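Local structure of ESX secretion system protein EccC (Thermomonospora curvata, 4NH0) at residues F426-S431 and R460-L466; G478-A484 and A496-P501. The protein is a weak ATPase of the ESX (type VII) secretion system, which exports proteins including EsxA and EsxB, and might be its translocase subunit. One frame throughout, in Å; residues are numbered along the deposited sequence.

Interaction 1: residues F426-S431 and R460-L466; sequences FSELLS and RLEEGKL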
loop_
_atom_site.group_PDB
_atom_site.type_symbol
_atom_site.label_atom_id
_atom_site.label_comp_id
_atom_site.label_asym_id
_atom_site.label_seq_id
_atom_site.Cartn_x
_atom_site.Cartn_y
_atom_site.Cartn_z
ATOM N N PHE A 426 -2.703 -34.678 -20.079
ATOM C CA PHE A 426 -1.808 -34.741 -18.931
ATOM C C PHE A 426 -0.370 -34.984 -19.373
ATOM O O PHE A 426 0.571 -34.722 -18.624
ATOM C CB PHE A 426 -2.250 -35.836 -17.963
ATOM C CG PHE A 426 -1.891 -37.223 -18.409
ATOM C CD1 PHE A 426 -2.620 -37.857 -19.400
ATOM C CD2 PHE A 426 -0.828 -37.896 -17.832
ATOM C CE1 PHE A 426 -2.291 -39.132 -19.810
ATOM C CE2 PHE A 426 -0.495 -39.170 -18.238
ATOM C CZ PHE A 426 -1.228 -39.790 -19.227
ATOM N N SER A 427 -0.208 -35.489 -20.592
ATOM C CA SER A 427 1.115 -35.774 -21.134
ATOM C C SER A 427 1.914 -34.497 -21.351
ATOM O O SER A 427 3.051 -34.383 -20.894
ATOM C CB SER A 427 1.000 -36.547 -22.447
ATOM O OG SER A 427 2.276 -36.786 -23.013
ATOM N N GLU A 428 1.317 -33.536 -22.048
ATOM C CA GLU A 428 1.986 -32.266 -22.303
ATOM C C GLU A 428 1.856 -31.330 -21.106
ATOM O O GLU A 428 2.344 -30.201 -21.133
ATOM C CB GLU A 428 1.430 -31.604 -23.565
ATOM C CG GLU A 428 2.427 -31.566 -24.715
ATOM C CD GLU A 428 1.869 -30.904 -25.958
ATOM O OE1 GLU A 428 0.648 -30.645 -26.000
ATOM O OE2 GLU A 428 2.653 -30.641 -26.895
ATOM N N LEU A 429 1.193 -31.806 -20.059
ATOM C CA LEU A 429 1.141 -31.084 -18.797
ATOM C C LEU A 429 2.379 -31.433 -17.981
ATOM O O LEU A 429 3.030 -30.557 -17.412
ATOM C CB LEU A 429 -0.138 -31.421 -18.025
ATOM C CG LEU A 429 -0.440 -30.655 -16.731
ATOM C CD1 LEU A 429 -1.940 -30.539 -16.530
ATOM C CD2 LEU A 429 0.193 -31.322 -15.518
ATOM N N LEU A 430 2.699 -32.723 -17.932
ATOM C CA LEU A 430 3.865 -33.199 -17.197
ATOM C C LEU A 430 5.161 -32.752 -17.860
ATOM O O LEU A 430 6.178 -32.573 -17.193
ATOM C CB LEU A 430 3.836 -34.724 -17.075
ATOM C CG LEU A 430 2.775 -35.309 -16.143
ATOM C CD1 LEU A 430 2.859 -36.826 -16.117
ATOM C CD2 LEU A 430 2.926 -34.740 -14.744
ATOM N N SER A 431 5.124 -32.570 -19.177
ATOM C CA SER A 431 6.292 -32.089 -19.905
ATOM C C SER A 431 6.445 -30.584 -19.721
ATOM O O SER A 431 7.403 -29.981 -20.206
ATOM C CB SER A 431 6.191 -32.438 -21.390
ATOM O OG SER A 431 5.159 -31.703 -22.020
ATOM N N ARG A 460 -1.513 -37.842 -27.095
ATOM C CA ARG A 460 -0.387 -38.733 -27.346
ATOM C C ARG A 460 0.448 -38.942 -26.084
ATOM O O ARG A 460 0.531 -38.061 -25.229
ATOM C CB ARG A 460 0.488 -38.185 -28.476
ATOM C CG ARG A 460 1.678 -39.064 -28.793
ATOM C CD ARG A 460 2.406 -38.646 -30.045
ATOM N NE ARG A 460 1.592 -37.809 -30.916
ATOM C CZ ARG A 460 2.054 -37.226 -32.016
ATOM N NH1 ARG A 460 3.318 -37.406 -32.374
ATOM N NH2 ARG A 460 1.255 -36.476 -32.762
ATOM N N LEU A 461 1.070 -40.114 -25.982
ATOM C CA LEU A 461 1.808 -40.504 -24.789
ATOM C C LEU A 461 3.210 -41.029 -25.103
ATOM O O LEU A 461 3.454 -41.571 -26.180
ATOM C CB LEU A 461 1.020 -41.573 -24.031
ATOM C CG LEU A 461 1.368 -41.820 -22.566
ATOM C CD1 LEU A 461 0.996 -40.609 -21.738
ATOM C CD2 LEU A 461 0.660 -43.064 -22.056
ATOM N N GLU A 462 4.130 -40.848 -24.159
ATOM C CA GLU A 462 5.425 -41.521 -24.191
ATOM C C GLU A 462 5.632 -42.254 -22.861
ATOM O O GLU A 462 5.173 -41.798 -21.813
ATOM C CB GLU A 462 6.565 -40.538 -24.457
ATOM C CG GLU A 462 6.164 -39.289 -25.226
ATOM C CD GLU A 462 7.310 -38.723 -26.040
ATOM O OE1 GLU A 462 8.455 -39.167 -25.828
ATOM O OE2 GLU A 462 7.068 -37.836 -26.887
ATOM N N GLU A 463 6.327 -43.389 -22.916
ATOM C CA GLU A 463 6.363 -44.361 -21.816
ATOM C C GLU A 463 6.870 -43.808 -20.487
ATOM O O GLU A 463 6.458 -44.279 -19.415
ATOM C CB GLU A 463 7.202 -45.581 -22.234
ATOM C CG GLU A 463 8.678 -45.307 -22.518
ATOM C CD GLU A 463 9.425 -46.562 -22.952
ATOM O OE1 GLU A 463 8.969 -47.670 -22.598
ATOM O OE2 GLU A 463 10.455 -46.447 -23.655
ATOM N N GLY A 464 7.732 -42.800 -20.560
ATOM C CA GLY A 464 8.305 -42.221 -19.362
ATOM C C GLY A 464 7.297 -41.515 -18.477
ATOM O O GLY A 464 7.492 -41.415 -17.265
ATOM N N LYS A 465 6.209 -41.044 -19.079
ATOM C CA LYS A 465 5.206 -40.261 -18.362
ATOM C C LYS A 465 4.454 -41.067 -17.304
ATOM O O LYS A 465 3.917 -40.502 -16.352
ATOM C CB LYS A 465 4.201 -39.662 -19.347
ATOM C CG LYS A 465 4.819 -38.738 -20.379
ATOM C CD LYS A 465 5.431 -37.511 -19.726
ATOM C CE LYS A 465 6.051 -36.591 -20.763
ATOM N NZ LYS A 465 5.054 -36.129 -21.769
ATOM N N LEU A 466 4.417 -42.385 -17.475
ATOM C CA LEU A 466 3.648 -43.244 -16.581
ATOM C C LEU A 466 4.500 -43.817 -15.454
ATOM O O LEU A 466 4.208 -44.895 -14.935
ATOM C CB LEU A 466 3.003 -44.387 -17.369
ATOM C CG LEU A 466 2.178 -43.991 -18.594
ATOM C CD1 LEU A 466 1.545 -45.218 -19.231
ATOM C CD2 LEU A 466 1.120 -42.967 -18.222
#
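The carbonyl oxygen of S427 is gripped from opposite faces of its plane: S431 N gives the ordinary helical bond, and K465 NZ arrives at 2.8 Å. The ammonium stands well above the carbonyl plane, with a C=O...N angle of 119°, so it uses the oxygen obliquely and leaves the in-helix bond intact. A lysine suits this place because its long chain can carry a charge from the 3-10 segment 463-465 across to the helix. Two bends along the chain bring K465 NZ back over S427, with a weak bond of 3.1 Å to S427 OG. S427 OG in turn donates weakly to R460 O at 3.1 Å. A serine can do this because its small hydroxyl both accepts and donates, and with OG anti to the backbone N (chi1 178°) it faces the 460-466 loop. The methylenes of K465 are used as well: CD rests 4.2 Å from L430 CB, and the methyl CD1 of L430 meets the carbonyl of K465. Beside this polar chain lies a greasy patch. F426 points CZ at L461 CD1, 3.5 Å away, in an oblique approach, while L466 CD2 sits near the ring plane at its edge, 4.1 Å from CZ, two branched leucines closing on a flat ring. The same three apolar side chains pack on L308 of strand 306-310, and F426 also reaches L456 and S458 of strand 452-458, so helix 427-430 and the loop meet over the central sheet.

Interaction 2: residues G478-A484 and A496-P501; sequences GLRTFSA and AYELPP
A496 O faces the backbone of R480 and T481: T481 N gives it a weak hydrogen bond of 3.4 Å, at an N-H...O angle of 148°, and R480 CA adds a CA-H...O contact of 3.4 Å to the same oxygen. A small residue fits here: A496 CB can tuck against the carbonyl of L479 and lie 3.8 Å from T481 CG2. To one side, Y497 presses its ring on the turn at 482-484, CD1 near the carbonyl carbon of S483 and the oxygen of F482 near the ring plane at its edge. To the other, the extended arginine runs along the 499-501 backbone, with R480 CB 4.1 Å from L499 CB and CD 3.4 Å from L499 O. A bend at chi3 (53°) then turns the guanidinium, the carbonyls of L499 and P500 lying near its plane at the edge, and NH2 bonds to T313 O in the predicted ATP-binding loop. With an alanine in place of R480, T313 O would probably be left without this donor and the flank of L499 and P501 without its cover. Farther out, T481 OG1 fixes the turn by donating to S483 O at 2.9 Å, and S483 is the N-cap of helix 484-489, its hydroxyl holding E486 N. S487 OG, on the same helix, bonds A496 N. Strand 473-479 is paired on its two sides through G478 with Y507 and L479 with I310, and a further backbone bond joins R480 to A312. The arrangement borders the predicted Walker A loop of an FtsK/SpoIIIE P-loop ATPase, where a sulfate ion is bound.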
loop_
_atom_site.group_PDB
_atom_site.type_symbol
_atom_site.label_atom_id
_atom_site.label_comp_id
_atom_site.label_asym_id
_atom_site.label_seq_id
_atom_site.Cartn_x
_atom_site.Cartn_y
_atom_site.Cartn_z
ATOM N N GLY A 478 -7.935 -47.446 -25.136
ATOM C CA GLY A 478 -7.073 -47.081 -26.241
ATOM C C GLY A 478 -7.820 -46.867 -27.540
ATOM O O GLY A 478 -8.246 -47.823 -28.188
ATOM N N LEU A 479 -7.983 -45.606 -27.921
ATOM C CA LEU A 479 -8.537 -45.272 -29.224
ATOM C C LEU A 479 -7.435 -45.368 -30.271
ATOM O O LEU A 479 -6.388 -45.963 -30.019
ATOM C CB LEU A 479 -9.153 -43.875 -29.215
ATOM C CG LEU A 479 -10.212 -43.622 -28.142
ATOM C CD1 LEU A 479 -10.814 -42.239 -28.303
ATOM C CD2 LEU A 479 -11.291 -44.688 -28.195
ATOM N N ARG A 480 -7.662 -44.784 -31.441
ATOM C CA ARG A 480 -6.651 -44.806 -32.490
ATOM C C ARG A 480 -5.435 -43.982 -32.084
ATOM O O ARG A 480 -5.511 -42.758 -31.978
ATOM C CB ARG A 480 -7.226 -44.290 -33.809
ATOM C CG ARG A 480 -6.220 -44.278 -34.946
ATOM C CD ARG A 480 -6.882 -43.931 -36.266
ATOM N NE ARG A 480 -7.654 -42.697 -36.177
ATOM C CZ ARG A 480 -7.116 -41.483 -36.136
ATOM N NH1 ARG A 480 -5.800 -41.337 -36.168
ATOM N NH2 ARG A 480 -7.896 -40.414 -36.057
ATOM N N THR A 481 -4.317 -44.661 -31.853
ATOM C CA THR A 481 -3.093 -43.999 -31.417
ATOM C C THR A 481 -2.291 -43.470 -32.599
ATOM O O THR A 481 -2.627 -43.726 -33.755
ATOM C CB THR A 481 -2.203 -44.946 -30.595
ATOM O OG1 THR A 481 -1.824 -46.069 -31.400
ATOM C CG2 THR A 481 -2.946 -45.439 -29.366
ATOM N N PHE A 482 -1.227 -42.731 -32.300
ATOM C CA PHE A 482 -0.375 -42.162 -33.336
ATOM C C PHE A 482 0.660 -43.168 -33.820
ATOM O O PHE A 482 0.874 -43.318 -35.020
ATOM C CB PHE A 482 0.325 -40.900 -32.825
ATOM C CG PHE A 482 1.225 -40.253 -33.840
ATOM C CD1 PHE A 482 0.718 -39.341 -34.751
ATOM C CD2 PHE A 482 2.577 -40.554 -33.883
ATOM C CE1 PHE A 482 1.541 -38.745 -35.686
ATOM C CE2 PHE A 482 3.404 -39.961 -34.817
ATOM C CZ PHE A 482 2.886 -39.054 -35.720
ATOM N N SER A 483 1.310 -43.844 -32.880
ATOM C CA SER A 483 2.333 -44.822 -33.221
ATOM C C SER A 483 1.966 -46.202 -32.699
ATOM O O SER A 483 1.019 -46.354 -31.929
ATOM C CB SER A 483 3.692 -44.399 -32.665
ATOM O OG SER A 483 3.795 -44.716 -31.288
ATOM N N ALA A 484 2.721 -47.206 -33.123
ATOM C CA ALA A 484 2.475 -48.574 -32.696
ATOM C C ALA A 484 2.891 -48.773 -31.244
ATOM O O ALA A 484 2.256 -49.527 -30.511
ATOM C CB ALA A 484 3.210 -49.552 -33.600
ATOM N N ALA A 496 -4.202 -50.699 -31.670
ATOM C CA ALA A 496 -4.874 -49.404 -31.711
ATOM C C ALA A 496 -4.376 -48.553 -32.874
ATOM O O ALA A 496 -5.079 -47.659 -33.344
ATOM C CB ALA A 496 -4.683 -48.667 -30.399
ATOM N N TYR A 497 -3.162 -48.837 -33.333
ATOM C CA TYR A 497 -2.582 -48.125 -34.465
ATOM C C TYR A 497 -3.347 -48.432 -35.747
ATOM O O TYR A 497 -3.454 -47.589 -36.638
ATOM C CB TYR A 497 -1.105 -48.499 -34.631
ATOM C CG TYR A 497 -0.400 -47.783 -35.764
ATOM C CD1 TYR A 497 0.253 -46.579 -35.548
ATOM C CD2 TYR A 497 -0.375 -48.317 -37.047
ATOM C CE1 TYR A 497 0.903 -45.923 -36.574
ATOM C CE2 TYR A 497 0.270 -47.666 -38.081
ATOM C CZ TYR A 497 0.907 -46.469 -37.838
ATOM O OH TYR A 497 1.553 -45.814 -38.860
ATOM N N GLU A 498 -3.885 -49.644 -35.822
ATOM C CA GLU A 498 -4.517 -50.138 -37.039
ATOM C C GLU A 498 -6.018 -49.869 -37.069
ATOM O O GLU A 498 -6.714 -50.305 -37.986
ATOM C CB GLU A 498 -4.256 -51.635 -37.185
ATOM C CG GLU A 498 -2.860 -52.051 -36.755
ATOM C CD GLU A 498 -2.776 -53.518 -36.393
ATOM O OE1 GLU A 498 -3.807 -54.216 -36.490
ATOM O OE2 GLU A 498 -1.680 -53.972 -36.003
ATOM N N LEU A 499 -6.513 -49.156 -36.064
ATOM C CA LEU A 499 -7.927 -48.811 -36.002
ATOM C C LEU A 499 -8.304 -47.853 -37.126
ATOM O O LEU A 499 -7.514 -46.985 -37.492
ATOM C CB LEU A 499 -8.270 -48.200 -34.643
ATOM C CG LEU A 499 -8.389 -49.204 -33.499
ATOM C CD1 LEU A 499 -8.570 -48.492 -32.170
ATOM C CD2 LEU A 499 -9.547 -50.152 -33.764
ATOM N N PRO A 500 -9.515 -48.017 -37.682
ATOM C CA PRO A 500 -10.013 -47.181 -38.780
ATOM C C PRO A 500 -9.956 -45.691 -38.458
ATOM O O PRO A 500 -10.148 -45.311 -37.304
ATOM C CB PRO A 500 -11.463 -47.645 -38.941
ATOM C CG PRO A 500 -11.461 -49.046 -38.447
ATOM C CD PRO A 500 -10.480 -49.068 -37.311
ATOM N N PRO A 501 -9.687 -44.856 -39.473
ATOM C CA PRO A 501 -9.621 -43.398 -39.324
ATOM C C PRO A 501 -10.928 -42.810 -38.804
ATOM O O PRO A 501 -10.924 -41.726 -38.223
ATOM C CB PRO A 501 -9.333 -42.913 -40.748
ATOM C CG PRO A 501 -8.688 -44.073 -41.419
ATOM C CD PRO A 501 -9.359 -45.283 -40.844
#

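Interactions 1 and 2 follow one another along the chain, their centres about 17 Å apart, and they touch through a cation-pi pair: the guanidinium of R460, at the start of the 460-466 loop, packs on the ring of F482, with R460 NH2 3.5 Å from F482 CD1. Both lie near the probable nucleotide site. In interaction 1 the side chain of S427 is about 5 Å from that of E425, the inferred active-site residue, and the side chain of R460 is about 6 Å from that of A312. Interaction 2 comes closer to the predicted ATP-binding loop, the side chain of R480 lying about 4 Å from G314 and that of L479 about 5 Å from the sulfate.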